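Local coordinates for protein ATP-dependent 6-phosphofructokinase isozyme 2 (Escherichia coli, PDB 3UMO) that phosphorylates D-fructose 6-phosphate with ATP to fructose 1,6-bisphosphate, the first committing step of glycolysis, as a homodimer of the PfkB sugar kinase family, at residues Val144-Leu149 with Ser168-Ser173; Lys189-Leu194 with Asp203-Ala208; Gln210-Val213 with Lys217-Arg220; Asn237-Val242 with Ala270-Met275. All coordinates share one frame; numbering follows the deposited sequence. Where two conformers were deposited one is given.

How the contacts relate
The four contacts follow one another along the chain, each closing before the next opens. Contact 1 joins the starts of helices 146-158 and 169-175. Helix 169-175 then packs on helix 188-195 of contact 2, through Leu172 and Ser173 against Leu194. Contacts 2 and 3 share helix 204-214 and have centres about 12 Å apart; the Ile212 side chain reaches both Leu191 and Leu194. Contact 4, centred about 18 Å from contact 2 and 15 Å from contact 3, sets strand 238-241 against helix 272-286. Contacts 1 to 3 thus follow successive helices; of the four, contact 2 includes residues at the nucleotide.

Contact 1 (Val144-Leu149 with Ser168-Ser173); sequences VKLEKL and SGEALS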
loop_
_atom_site.group_PDB
_atom_site.type_symbol
_atom_site.label_atom_id
_atom_site.label_comp_id
_atom_site.label_asym_id
_atom_site.label_seq_id
_atom_site.Cartn_x
_atom_site.Cartn_y
_atom_site.Cartn_z
ATOM N N VAL A 144 -33.960 9.557 -3.130
ATOM C CA VAL A 144 -34.933 9.244 -2.088
ATOM C C VAL A 144 -34.742 10.120 -0.854
ATOM O O VAL A 144 -33.738 10.004 -0.151
ATOM C CB VAL A 144 -34.850 7.767 -1.664
ATOM C CG1 VAL A 144 -35.970 7.437 -0.680
ATOM C CG2 VAL A 144 -34.928 6.856 -2.881
ATOM N N LYS A 145 -35.703 11.002 -0.595
ATOM C CA LYS A 145 -35.656 11.841 0.597
ATOM C C LYS A 145 -35.812 10.988 1.850
ATOM O O LYS A 145 -36.569 10.017 1.856
ATOM C CB LYS A 145 -36.753 12.905 0.548
ATOM C CG LYS A 145 -36.495 14.011 -0.454
ATOM C CD LYS A 145 -37.634 15.019 -0.459
ATOM C CE LYS A 145 -37.210 16.304 -1.140
ATOM N NZ LYS A 145 -36.492 16.014 -2.410
ATOM N N LEU A 146 -35.094 11.357 2.907
ATOM C CA LEU A 146 -35.128 10.608 4.158
ATOM C C LEU A 146 -36.553 10.449 4.679
ATOM O O LEU A 146 -36.906 9.404 5.226
ATOM C CB LEU A 146 -34.258 11.290 5.213
ATOM C CG LEU A 146 -32.755 11.363 4.937
ATOM C CD1 LEU A 146 -32.105 12.372 5.870
ATOM C CD2 LEU A 146 -32.109 9.995 5.091
ATOM N N GLU A 147 -37.368 11.484 4.490
ATOM C CA GLU A 147 -38.762 11.457 4.924
ATOM C C GLU A 147 -39.563 10.334 4.265
ATOM O O GLU A 147 -40.489 9.794 4.872
ATOM C CB GLU A 147 -39.438 12.814 4.686
ATOM C CG GLU A 147 -39.311 13.348 3.267
ATOM C CD GLU A 147 -40.129 14.610 3.040
ATOM O OE1 GLU A 147 -41.143 14.802 3.745
ATOM O OE2 GLU A 147 -39.757 15.412 2.155
ATOM N N LYS A 148 -39.201 9.979 3.033
ATOM C CA LYS A 148 -39.891 8.908 2.311
ATOM C C LYS A 148 -39.574 7.534 2.905
ATOM O O LYS A 148 -40.408 6.624 2.879
ATOM C CB LYS A 148 -39.535 8.932 0.818
ATOM C CG LYS A 148 -39.925 10.210 0.095
ATOM C CD LYS A 148 -41.430 10.446 0.114
ATOM C CE LYS A 148 -42.189 9.438 -0.738
ATOM N NZ LYS A 148 -42.675 8.257 0.032
ATOM N N LEU A 149 -38.364 7.384 3.428
ATOM C CA LEU A 149 -37.990 6.153 4.105
ATOM C C LEU A 149 -38.771 6.031 5.407
ATOM O O LEU A 149 -39.246 4.953 5.759
ATOM C CB LEU A 149 -36.488 6.124 4.386
ATOM C CG LEU A 149 -35.976 4.894 5.135
ATOM C CD1 LEU A 149 -36.247 3.623 4.338
ATOM C CD2 LEU A 149 -34.487 5.040 5.429
ATOM N N SER A 168 -27.216 2.855 7.923
ATOM C CA SER A 168 -26.249 3.758 8.533
ATOM C C SER A 168 -26.576 5.211 8.230
ATOM O O SER A 168 -27.485 5.507 7.449
ATOM C CB SER A 168 -24.829 3.444 8.050
ATOM O OG SER A 168 -24.695 3.686 6.657
ATOM N N GLY A 169 -25.821 6.110 8.854
ATOM C CA GLY A 169 -25.966 7.539 8.632
ATOM C C GLY A 169 -27.367 8.060 8.879
ATOM O O GLY A 169 -28.078 7.569 9.761
ATOM N N GLU A 170 -27.760 9.051 8.085
ATOM C CA GLU A 170 -29.058 9.703 8.236
ATOM C C GLU A 170 -30.220 8.746 7.957
ATOM O O GLU A 170 -31.315 8.910 8.499
ATOM C CB GLU A 170 -29.150 10.920 7.309
ATOM C CG GLU A 170 -28.037 11.939 7.490
ATOM C CD GLU A 170 -28.202 13.145 6.584
ATOM O OE1 GLU A 170 -28.399 14.261 7.111
ATOM O OE2 GLU A 170 -28.139 12.980 5.347
ATOM N N ALA A 171 -29.974 7.748 7.112
ATOM C CA ALA A 171 -30.983 6.741 6.798
ATOM C C ALA A 171 -31.376 5.926 8.036
ATOM O O ALA A 171 -32.553 5.633 8.244
ATOM C CB ALA A 171 -30.495 5.821 5.680
ATOM N N LEU A 172 -30.395 5.569 8.856
ATOM C CA LEU A 172 -30.671 4.797 10.070
ATOM C C LEU A 172 -31.494 5.624 11.061
ATOM O O LEU A 172 -32.465 5.137 11.644
ATOM C CB LEU A 172 -29.365 4.320 10.717
ATOM C CG LEU A 172 -29.494 3.500 12.007
ATOM C CD1 LEU A 172 -30.293 2.219 11.773
ATOM C CD2 LEU A 172 -28.115 3.168 12.569
ATOM N N SER A 173 -31.104 6.879 11.250
ATOM C CA SER A 173 -31.853 7.768 12.130
ATOM C C SER A 173 -33.281 7.960 11.618
ATOM O O SER A 173 -34.230 7.997 12.398
ATOM C CB SER A 173 -31.154 9.122 12.256
ATOM O OG SER A 173 -29.839 8.971 12.764
#
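Leu146 lays its two methyl groups over the start of helix 169-175, with CD1 on the side chain of Glu170 and CD2 on the backbone just after it. CD1 comes to 3.6 Å from CB of Glu170, while CD2 sits 3.7 Å from N of Ala171, at the peptide link between the two residues. The leucine and glutamate side chains cross at about a right angle. In Glu170 the chain runs on extended beyond CG, and CD1 of Leu146, besides touching CB, lies near CD and OE2 at the far end of the glutamate, 4.0 Å from that OE2. One helical turn on, Leu149 has CG anti to the backbone N (chi1 178°), which carries CD2 across to Ala171. There the methyl lies 3.5 Å from the carbonyl O of Ala171 and 4.1 Å from its CB. The two leucines therefore work as a pair spaced three residues apart on one face of helix 146-158, both aimed at the first turn of helix 169-175. Between these helices the chain passes through strand 162-166 of the central parallel sheet, next to strand 133-137, in the alternating helix and strand order of the ribokinase fold. Leu140, in a loop, touches both Leu146 and Ala171 and so covers the contact from within the same chain. The side chain of Ala171 is about 7 Å from that of Ser139, a substrate-binding residue.

Contact 2 (Lys189-Leu194 with Asp203-Ala208); sequences KELSAL and DDVRKA. With ATP (adenosine-5'-triphosphate), chain I.
Between Lys189-Leu194 and Asp203-Ala208 the nearest CA atoms are those of Leu191 and Ala208, 7.6 Å apart, a spacing filled mainly by the Leu191 side chain. With CG anti to its own N (chi1 177°), Leu191 extends toward the second helix and straddles the Ala208 methyl with both branches: CD2 is 3.9 Å and CD1 4.0 Å from CB of Ala208. CD2 also touches Val205, one turn earlier, at 3.7 Å from its carbonyl O and 3.9 Å from its CG1. Since Val205 and Ala208 are three residues apart, the leucine end lies across neighbouring turns of one helix face, and all three residues are buried. Val223 of strand 221-224 touches both Leu191 and Val205. Val205 also packs on Pro245 of the second subunit, which brings this face of the helix to a subunit boundary. Elsewhere on helix 188-195, Lys189 reaches the bound ATP. Its extended chain brings NZ to 3.2 Å from O2A of the ATP alpha-phosphate in a weak hydrogen bond, and the ammonium group would be expected to offset some of the phosphate charge. This nucleotide is also bonded by the backbone N of Lys27 from the third subunit. Leu191 thus faces helix 204-214 and strand 221-224, while Lys189 faces the nucleotide and Glu190, next along, is inferred to bind the catalytic magnesium; this is the ATP site of a PfkB-family kinase, where Lys189 belongs to the allosteric ATP site.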
loop_
_atom_site.group_PDB
_atom_site.type_symbol
_atom_site.label_atom_id
_atom_site.label_comp_id
_atom_site.label_asym_id
_atom_site.label_seq_id
_atom_site.Cartn_x
_atom_site.Cartn_y
_atom_site.Cartn_z
ATOM N N LYS A 189 -19.699 1.738 14.945
ATOM C CA LYS A 189 -19.628 3.034 14.286
ATOM C C LYS A 189 -21.029 3.569 14.009
ATOM O O LYS A 189 -21.302 4.751 14.216
ATOM C CB LYS A 189 -18.814 2.947 12.993
ATOM C CG LYS A 189 -17.311 2.960 13.223
ATOM C CD LYS A 189 -16.543 3.200 11.933
ATOM C CE LYS A 189 -15.055 2.962 12.142
ATOM N NZ LYS A 189 -14.273 3.204 10.899
ATOM N N GLU A 190 -21.910 2.688 13.554
ATOM C CA GLU A 190 -23.297 3.060 13.276
ATOM C C GLU A 190 -24.049 3.482 14.546
ATOM O O GLU A 190 -24.867 4.405 14.503
ATOM C CB GLU A 190 -24.015 1.926 12.528
ATOM C CG GLU A 190 -23.537 1.763 11.071
ATOM C CD GLU A 190 -23.706 0.353 10.525
ATOM O OE1 GLU A 190 -24.249 -0.514 11.245
ATOM O OE2 GLU A 190 -23.288 0.108 9.367
ATOM N N LEU A 191 -23.774 2.819 15.672
ATOM C CA LEU A 191 -24.395 3.202 16.943
ATOM C C LEU A 191 -23.917 4.584 17.377
ATOM O O LEU A 191 -24.713 5.438 17.790
ATOM C CB LEU A 191 -24.087 2.177 18.039
ATOM C CG LEU A 191 -24.627 2.520 19.433
ATOM C CD1 LEU A 191 -26.161 2.563 19.459
ATOM C CD2 LEU A 191 -24.088 1.538 20.462
ATOM N N SER A 192 -22.611 4.808 17.272
ATOM C CA SER A 192 -22.033 6.101 17.626
ATOM C C SER A 192 -22.664 7.233 16.823
ATOM O O SER A 192 -22.989 8.287 17.372
ATOM C CB SER A 192 -20.521 6.094 17.406
ATOM O OG SER A 192 -19.983 7.382 17.645
ATOM N N ALA A 193 -22.848 7.018 15.524
ATOM C CA ALA A 193 -23.418 8.069 14.678
ATOM C C ALA A 193 -24.885 8.299 15.019
ATOM O O ALA A 193 -25.367 9.436 15.021
ATOM C CB ALA A 193 -23.258 7.725 13.209
ATOM N N LEU A 194 -25.582 7.209 15.317
ATOM C CA LEU A 194 -26.996 7.258 15.670
ATOM C C LEU A 194 -27.270 8.078 16.933
ATOM O O LEU A 194 -28.134 8.960 16.925
ATOM C CB LEU A 194 -27.548 5.842 15.823
ATOM C CG LEU A 194 -29.019 5.740 16.217
ATOM C CD1 LEU A 194 -29.895 6.501 15.227
ATOM C CD2 LEU A 194 -29.435 4.286 16.286
ATOM N N ASP A 203 -18.757 1.229 29.370
ATOM C CA ASP A 203 -20.205 1.015 29.380
ATOM C C ASP A 203 -20.992 1.808 28.334
ATOM O O ASP A 203 -22.221 1.723 28.298
ATOM C CB ASP A 203 -20.774 1.332 30.764
ATOM C CG ASP A 203 -21.178 0.090 31.522
ATOM O OD1 ASP A 203 -22.300 -0.405 31.286
ATOM O OD2 ASP A 203 -20.380 -0.393 32.351
ATOM N N ASP A 204 -20.300 2.574 27.492
ATOM C CA ASP A 204 -20.985 3.479 26.563
ATOM C C ASP A 204 -21.890 2.775 25.549
ATOM O O ASP A 204 -22.999 3.248 25.292
ATOM C CB ASP A 204 -19.998 4.409 25.841
ATOM C CG ASP A 204 -19.543 5.566 26.706
ATOM O OD1 ASP A 204 -18.623 6.293 26.268
ATOM O OD2 ASP A 204 -20.092 5.752 27.819
ATOM N N VAL A 205 -21.422 1.662 24.980
ATOM C CA VAL A 205 -22.209 0.918 24.002
ATOM C C VAL A 205 -23.501 0.397 24.617
ATOM O O VAL A 205 -24.576 0.571 24.046
ATOM C CB VAL A 205 -21.405 -0.240 23.376
ATOM C CG1 VAL A 205 -22.334 -1.222 22.667
ATOM C CG2 VAL A 205 -20.367 0.313 22.399
ATOM N N ARG A 206 -23.399 -0.219 25.792
ATOM C CA ARG A 206 -24.582 -0.749 26.468
ATOM C C ARG A 206 -25.580 0.352 26.800
ATOM O O ARG A 206 -26.778 0.216 26.553
ATOM C CB ARG A 206 -24.200 -1.482 27.755
ATOM C CG ARG A 206 -25.349 -2.290 28.354
ATOM C CD ARG A 206 -25.260 -2.361 29.864
ATOM N NE ARG A 206 -25.814 -1.161 30.487
ATOM C CZ ARG A 206 -25.319 -0.587 31.578
ATOM N NH1 ARG A 206 -24.248 -1.096 32.171
ATOM N NH2 ARG A 206 -25.893 0.502 32.073
ATOM N N LYS A 207 -25.083 1.444 27.367
ATOM C CA LYS A 207 -25.943 2.567 27.720
ATOM C C LYS A 207 -26.652 3.150 26.502
ATOM O O LYS A 207 -27.845 3.434 26.555
ATOM C CB LYS A 207 -25.151 3.643 28.456
ATOM C CG LYS A 207 -24.858 3.267 29.896
ATOM C CD LYS A 207 -23.917 4.248 30.564
ATOM C CE LYS A 207 -23.558 3.757 31.959
ATOM N NZ LYS A 207 -22.422 4.513 32.556
ATOM N N ALA A 208 -25.916 3.321 25.410
ATOM C CA ALA A 208 -26.505 3.822 24.171
ATOM C C ALA A 208 -27.598 2.891 23.653
ATOM O O ALA A 208 -28.659 3.344 23.226
ATOM C CB ALA A 208 -25.427 4.016 23.112
HETATM P PG ATP I . -18.923 -0.646 8.038
HETATM O O1G ATP I . -19.443 -1.894 8.670
HETATM O O2G ATP I . -19.916 -0.252 6.943
HETATM O O3G ATP I . -18.801 0.462 9.055
HETATM P PB ATP I . -16.435 -1.912 7.544
HETATM O O1B ATP I . -15.425 -1.723 6.332
HETATM O O2B ATP I . -16.879 -3.379 7.632
HETATM O O3B ATP I . -17.627 -0.900 7.243
HETATM P PA ATP I . -14.564 -0.536 9.053
HETATM O O1A ATP I . -14.618 0.551 7.998
HETATM O O2A ATP I . -14.567 0.074 10.463
HETATM O O3A ATP I . -15.751 -1.480 8.888
HETATM O "O5'" ATP I . -13.193 -1.355 8.846
HETATM C "C5'" ATP I . -13.168 -2.734 8.826
HETATM C "C4'" ATP I . -11.871 -3.322 8.532
HETATM O "O4'" ATP I . -11.231 -2.482 7.548
HETATM C "C3'" ATP I . -11.010 -3.246 9.716
HETATM O "O3'" ATP I . -11.082 -4.412 10.440
HETATM C "C2'" ATP I . -9.667 -3.036 9.175
HETATM O "O2'" ATP I . -9.123 -4.252 8.880
HETATM C "C1'" ATP I . -9.891 -2.277 7.924
HETATM N N9 ATP I . -9.628 -0.850 8.078
HETATM C C8 ATP I . -10.543 0.081 8.404
HETATM N N7 ATP I . -9.924 1.284 8.444
HETATM C C5 ATP I . -8.621 1.117 8.141
HETATM C C6 ATP I . -7.528 1.987 8.028
HETATM N N6 ATP I . -7.688 3.462 8.273
HETATM N N1 ATP I . -6.326 1.476 7.697
HETATM C C2 ATP I . -6.170 0.157 7.476
HETATM N N3 ATP I . -7.198 -0.695 7.573
HETATM C C4 ATP I . -8.422 -0.254 7.904
#

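Contact 3 (Gln210-Val213 with Lys217-Arg220); sequences QEIV and KAKR
A weak hydrogen bond runs from the backbone N of Lys217 to O of Ile212, 3.2 Å long with an angle of 133° at the hydrogen, where the chain returns from the end of helix 204-214. Beside it, the CG2 methyl of Ile212 packs against the same returning chain. This branch stands anti to the backbone N and beside the carbonyl carbon, with chi1 at -63° placing CG1 on the other side, next to N. From there CG2 meets CB of Lys217 at 3.8 Å and CB of Ala218 at 4.0 Å, lying across the bases of two consecutive side chains. Lys217 crosses the isoleucine at about a right angle; it stays extended to CE, then turns at its last torsion and carries its ammonium off from Ile212. Such a return from a helix C-terminus toward the next strand belongs to the alternating helix and strand topology of the ribokinase fold; the chain goes on into strand 221-224. Val213 keeps both methyls near the carbonyl oxygens of the passing chain: CG1 is 4.0 Å from O of Lys219, and CG2 is 3.9 Å from O of Ala218. Its CA-H points almost straight at the Ala218 O, CA to O 3.4 Å, and a water donates to that oxygen and to O of Val213, linking the helix end to the returning chain. Val221 and Val233 also pack on Val213. The side chain of Lys219 points away, its NZ forming a salt bridge with Glu182, whose other oxygen pairs with Arg220.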
loop_
_atom_site.group_PDB
_atom_site.type_symbol
_atom_site.label_atom_id
_atom_site.label_comp_id
_atom_site.label_asym_id
_atom_site.label_seq_id
_atom_site.Cartn_x
_atom_site.Cartn_y
_atom_site.Cartn_z
ATOM N N GLN A 210 -29.372 0.761 25.411
ATOM C CA GLN A 210 -30.506 0.820 26.325
ATOM C C GLN A 210 -31.312 2.099 26.116
ATOM O O GLN A 210 -32.533 2.086 26.256
ATOM C CB GLN A 210 -30.056 0.700 27.781
ATOM C CG GLN A 210 -31.185 0.335 28.740
ATOM C CD GLN A 210 -31.726 -1.065 28.500
ATOM O OE1 GLN A 210 -30.996 -2.051 28.606
ATOM N NE2 GLN A 210 -33.011 -1.158 28.168
ATOM N N GLU A 211 -30.628 3.183 25.762
ATOM C CA GLU A 211 -31.260 4.479 25.517
ATOM C C GLU A 211 -32.268 4.375 24.373
ATOM O O GLU A 211 -33.370 4.934 24.438
ATOM C CB GLU A 211 -30.172 5.501 25.176
ATOM C CG GLU A 211 -30.596 6.955 25.173
ATOM C CD GLU A 211 -29.486 7.875 24.679
ATOM O OE1 GLU A 211 -28.309 7.649 25.040
ATOM O OE2 GLU A 211 -29.794 8.816 23.915
ATOM N N ILE A 212 -31.885 3.651 23.326
ATOM C CA ILE A 212 -32.750 3.451 22.164
ATOM C C ILE A 212 -33.977 2.603 22.511
ATOM O O ILE A 212 -35.086 2.878 22.048
ATOM C CB ILE A 212 -31.968 2.798 21.011
ATOM C CG1 ILE A 212 -30.844 3.728 20.551
ATOM C CG2 ILE A 212 -32.891 2.462 19.845
ATOM C CD1 ILE A 212 -29.858 3.065 19.611
ATOM N N VAL A 213 -33.775 1.569 23.320
ATOM C CA VAL A 213 -34.885 0.728 23.748
ATOM C C VAL A 213 -35.815 1.526 24.658
ATOM O O VAL A 213 -37.023 1.569 24.430
ATOM C CB VAL A 213 -34.397 -0.542 24.467
ATOM C CG1 VAL A 213 -35.576 -1.340 25.013
ATOM C CG2 VAL A 213 -33.567 -1.393 23.514
ATOM N N LYS A 217 -37.772 3.635 20.485
ATOM C CA LYS A 217 -37.402 3.633 19.072
ATOM C C LYS A 217 -37.317 2.217 18.511
ATOM O O LYS A 217 -37.738 1.959 17.382
ATOM C CB LYS A 217 -36.074 4.366 18.855
ATOM C CG LYS A 217 -36.181 5.880 18.984
ATOM C CD LYS A 217 -34.854 6.560 18.677
ATOM C CE LYS A 217 -35.007 8.074 18.572
ATOM N NZ LYS A 217 -35.170 8.535 17.161
ATOM N N ALA A 218 -36.763 1.304 19.299
ATOM C CA ALA A 218 -36.657 -0.090 18.884
ATOM C C ALA A 218 -36.992 -1.008 20.051
ATOM O O ALA A 218 -36.690 -0.692 21.204
ATOM C CB ALA A 218 -35.259 -0.392 18.344
ATOM N N LYS A 219 -37.621 -2.140 19.753
ATOM C CA LYS A 219 -37.923 -3.133 20.783
ATOM C C LYS A 219 -36.650 -3.857 21.197
ATOM O O LYS A 219 -36.435 -4.152 22.372
ATOM C CB LYS A 219 -38.958 -4.138 20.277
ATOM C CG LYS A 219 -40.346 -3.530 20.035
ATOM C CD LYS A 219 -41.389 -4.620 19.788
ATOM C CE LYS A 219 -42.785 -4.044 19.569
ATOM N NZ LYS A 219 -42.929 -3.409 18.231
ATOM N N ARG A 220 -35.810 -4.136 20.210
ATOM C CA ARG A 220 -34.554 -4.833 20.427
ATOM C C ARG A 220 -33.435 -4.124 19.683
ATOM O O ARG A 220 -33.598 -3.730 18.528
ATOM C CB ARG A 220 -34.660 -6.269 19.921
ATOM C CG ARG A 220 -35.882 -7.026 20.428
ATOM C CD ARG A 220 -36.043 -8.343 19.679
ATOM N NE ARG A 220 -37.314 -8.991 19.996
ATOM C CZ ARG A 220 -38.479 -8.664 19.444
ATOM N NH1 ARG A 220 -38.544 -7.689 18.544
ATOM N NH2 ARG A 220 -39.582 -9.308 19.795
HETATM O O HOH W 1 -38.876 -0.448 23.238
#

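Contact 4 (Asn237-Val242 with Ala270-Met275); sequences NCIQVV and ASLEEM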
loop_
_atom_site.group_PDB
_atom_site.type_symbol
_atom_site.label_atom_id
_atom_site.label_comp_id
_atom_site.label_asym_id
_atom_site.label_seq_id
_atom_site.Cartn_x
_atom_site.Cartn_y
_atom_site.Cartn_z
ATOM N N ASN A 237 -33.825 -7.487 29.153
ATOM C CA ASN A 237 -32.558 -8.209 29.157
ATOM C C ASN A 237 -31.402 -7.489 28.482
ATOM O O ASN A 237 -31.593 -6.608 27.637
ATOM C CB ASN A 237 -32.730 -9.587 28.512
ATOM C CG ASN A 237 -33.598 -10.514 29.335
ATOM O OD1 ASN A 237 -34.663 -10.947 28.892
ATOM N ND2 ASN A 237 -33.141 -10.834 30.541
ATOM N N CYS A 238 -30.195 -7.892 28.863
ATOM C CA CYS A 238 -28.974 -7.403 28.245
ATOM C C CYS A 238 -27.990 -8.550 28.235
ATOM O O CYS A 238 -27.668 -9.108 29.283
ATOM C CB CYS A 238 -28.383 -6.264 29.059
ATOM S SG CYS A 238 -26.817 -5.658 28.402
ATOM N N ILE A 239 -27.514 -8.917 27.055
ATOM C CA ILE A 239 -26.581 -10.024 26.974
ATOM C C ILE A 239 -25.469 -9.719 25.992
ATOM O O ILE A 239 -25.683 -9.034 24.985
ATOM C CB ILE A 239 -27.277 -11.314 26.529
ATOM C CG1 ILE A 239 -28.054 -11.078 25.235
ATOM C CG2 ILE A 239 -28.204 -11.851 27.623
ATOM C CD1 ILE A 239 -28.087 -12.278 24.340
ATOM N N GLN A 240 -24.275 -10.219 26.294
ATOM C CA GLN A 240 -23.201 -10.173 25.324
ATOM C C GLN A 240 -22.850 -11.595 24.935
ATOM O O GLN A 240 -22.775 -12.493 25.784
ATOM C CB GLN A 240 -21.955 -9.432 25.839
ATOM C CG GLN A 240 -20.853 -9.360 24.762
ATOM C CD GLN A 240 -19.725 -8.383 25.068
ATOM O OE1 GLN A 240 -19.757 -7.660 26.067
ATOM N NE2 GLN A 240 -18.713 -8.359 24.190
ATOM N N VAL A 241 -22.655 -11.797 23.644
ATOM C CA VAL A 241 -22.256 -13.098 23.141
ATOM C C VAL A 241 -20.972 -12.923 22.351
ATOM O O VAL A 241 -20.911 -12.097 21.440
ATOM C CB VAL A 241 -23.345 -13.698 22.245
ATOM C CG1 VAL A 241 -22.841 -14.991 21.587
ATOM C CG2 VAL A 241 -24.598 -13.967 23.058
ATOM N N VAL A 242 -19.947 -13.691 22.713
ATOM C CA VAL A 242 -18.644 -13.613 22.053
ATOM C C VAL A 242 -18.415 -14.888 21.240
ATOM O O VAL A 242 -18.688 -15.986 21.724
ATOM C CB VAL A 242 -17.534 -13.450 23.107
ATOM C CG1 VAL A 242 -16.186 -13.109 22.463
ATOM C CG2 VAL A 242 -17.939 -12.367 24.098
ATOM N N ALA A 270 -38.112 -16.476 19.075
ATOM C CA ALA A 270 -37.098 -16.946 20.012
ATOM C C ALA A 270 -36.761 -15.905 21.079
ATOM O O ALA A 270 -37.110 -14.728 20.951
ATOM C CB ALA A 270 -35.837 -17.372 19.267
ATOM N N SER A 271 -36.082 -16.354 22.131
ATOM C CA SER A 271 -35.621 -15.468 23.196
ATOM C C SER A 271 -34.537 -14.538 22.658
ATOM O O SER A 271 -33.954 -14.804 21.604
ATOM C CB SER A 271 -35.056 -16.284 24.359
ATOM O OG SER A 271 -33.831 -16.904 23.990
ATOM N N LEU A 272 -34.273 -13.446 23.370
ATOM C CA LEU A 272 -33.209 -12.527 22.966
ATOM C C LEU A 272 -31.871 -13.262 22.911
ATOM O O LEU A 272 -31.081 -13.071 21.982
ATOM C CB LEU A 272 -33.123 -11.344 23.935
ATOM C CG LEU A 272 -32.013 -10.331 23.649
ATOM C CD1 LEU A 272 -32.339 -9.495 22.426
ATOM C CD2 LEU A 272 -31.766 -9.440 24.854
ATOM N N GLU A 273 -31.632 -14.114 23.905
ATOM C CA GLU A 273 -30.397 -14.887 23.973
ATOM C C GLU A 273 -30.217 -15.798 22.763
ATOM O O GLU A 273 -29.153 -15.817 22.140
ATOM C CB GLU A 273 -30.350 -15.711 25.260
ATOM C CG GLU A 273 -29.201 -16.698 25.297
ATOM C CD GLU A 273 -28.781 -17.044 26.709
ATOM O OE1 GLU A 273 -29.187 -18.116 27.207
ATOM O OE2 GLU A 273 -28.042 -16.240 27.318
ATOM N N GLU A 274 -31.265 -16.540 22.428
ATOM C CA GLU A 274 -31.210 -17.474 21.313
ATOM C C GLU A 274 -30.988 -16.711 20.011
ATOM O O GLU A 274 -30.215 -17.134 19.148
ATOM C CB GLU A 274 -32.507 -18.285 21.250
ATOM C CG GLU A 274 -32.483 -19.425 20.255
ATOM C CD GLU A 274 -33.532 -20.481 20.557
ATOM O OE1 GLU A 274 -33.872 -20.661 21.748
ATOM O OE2 GLU A 274 -34.015 -21.128 19.604
ATOM N N MET A 275 -31.660 -15.568 19.892
ATOM C CA MET A 275 -31.521 -14.717 18.717
ATOM C C MET A 275 -30.089 -14.201 18.540
ATOM O O MET A 275 -29.525 -14.292 17.450
ATOM C CB MET A 275 -32.495 -13.541 18.807
ATOM C CG MET A 275 -32.520 -12.674 17.571
ATOM S SD MET A 275 -33.519 -11.204 17.832
ATOM C CE MET A 275 -32.501 -10.313 18.996
#
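Ser271 OG accepts a hydrogen bond from N of Glu274, 3.0 Å long with an angle of 162° at the hydrogen, and so acts as the N-cap of helix 272-286. This caps the first turn, the part that meets strand 238-241. Ile239 covers it with its CG1 branch, which chi1 of 53° sets between the backbone N and the carbonyl carbon. CD1 at the end of that branch rests 3.5 Å from CA of Glu273 and 3.9 Å from O of Leu272, above the helix backbone itself. The Leu272 side chain runs antiparallel to that of Ile239 and alongside it, bringing its CD2 to 4.1 Å from CG1 of Ile239. The same methyl reaches back to the residue just before the strand, 3.8 Å from CB of Asn237. Glu273 runs along the exposed flank, and its carboxylate pairs with Arg277 one turn on. Further along the strand, Val241 faces the same helix at Val276, Arg277 and Val280, the last an ATP-binding residue. Strand 238-241 is the edge of the three-stranded antiparallel sheet in this chain, paired with strand 230-233, and helix 272-286 lies against it; helix 297-307 also touches Val241 and Glu274.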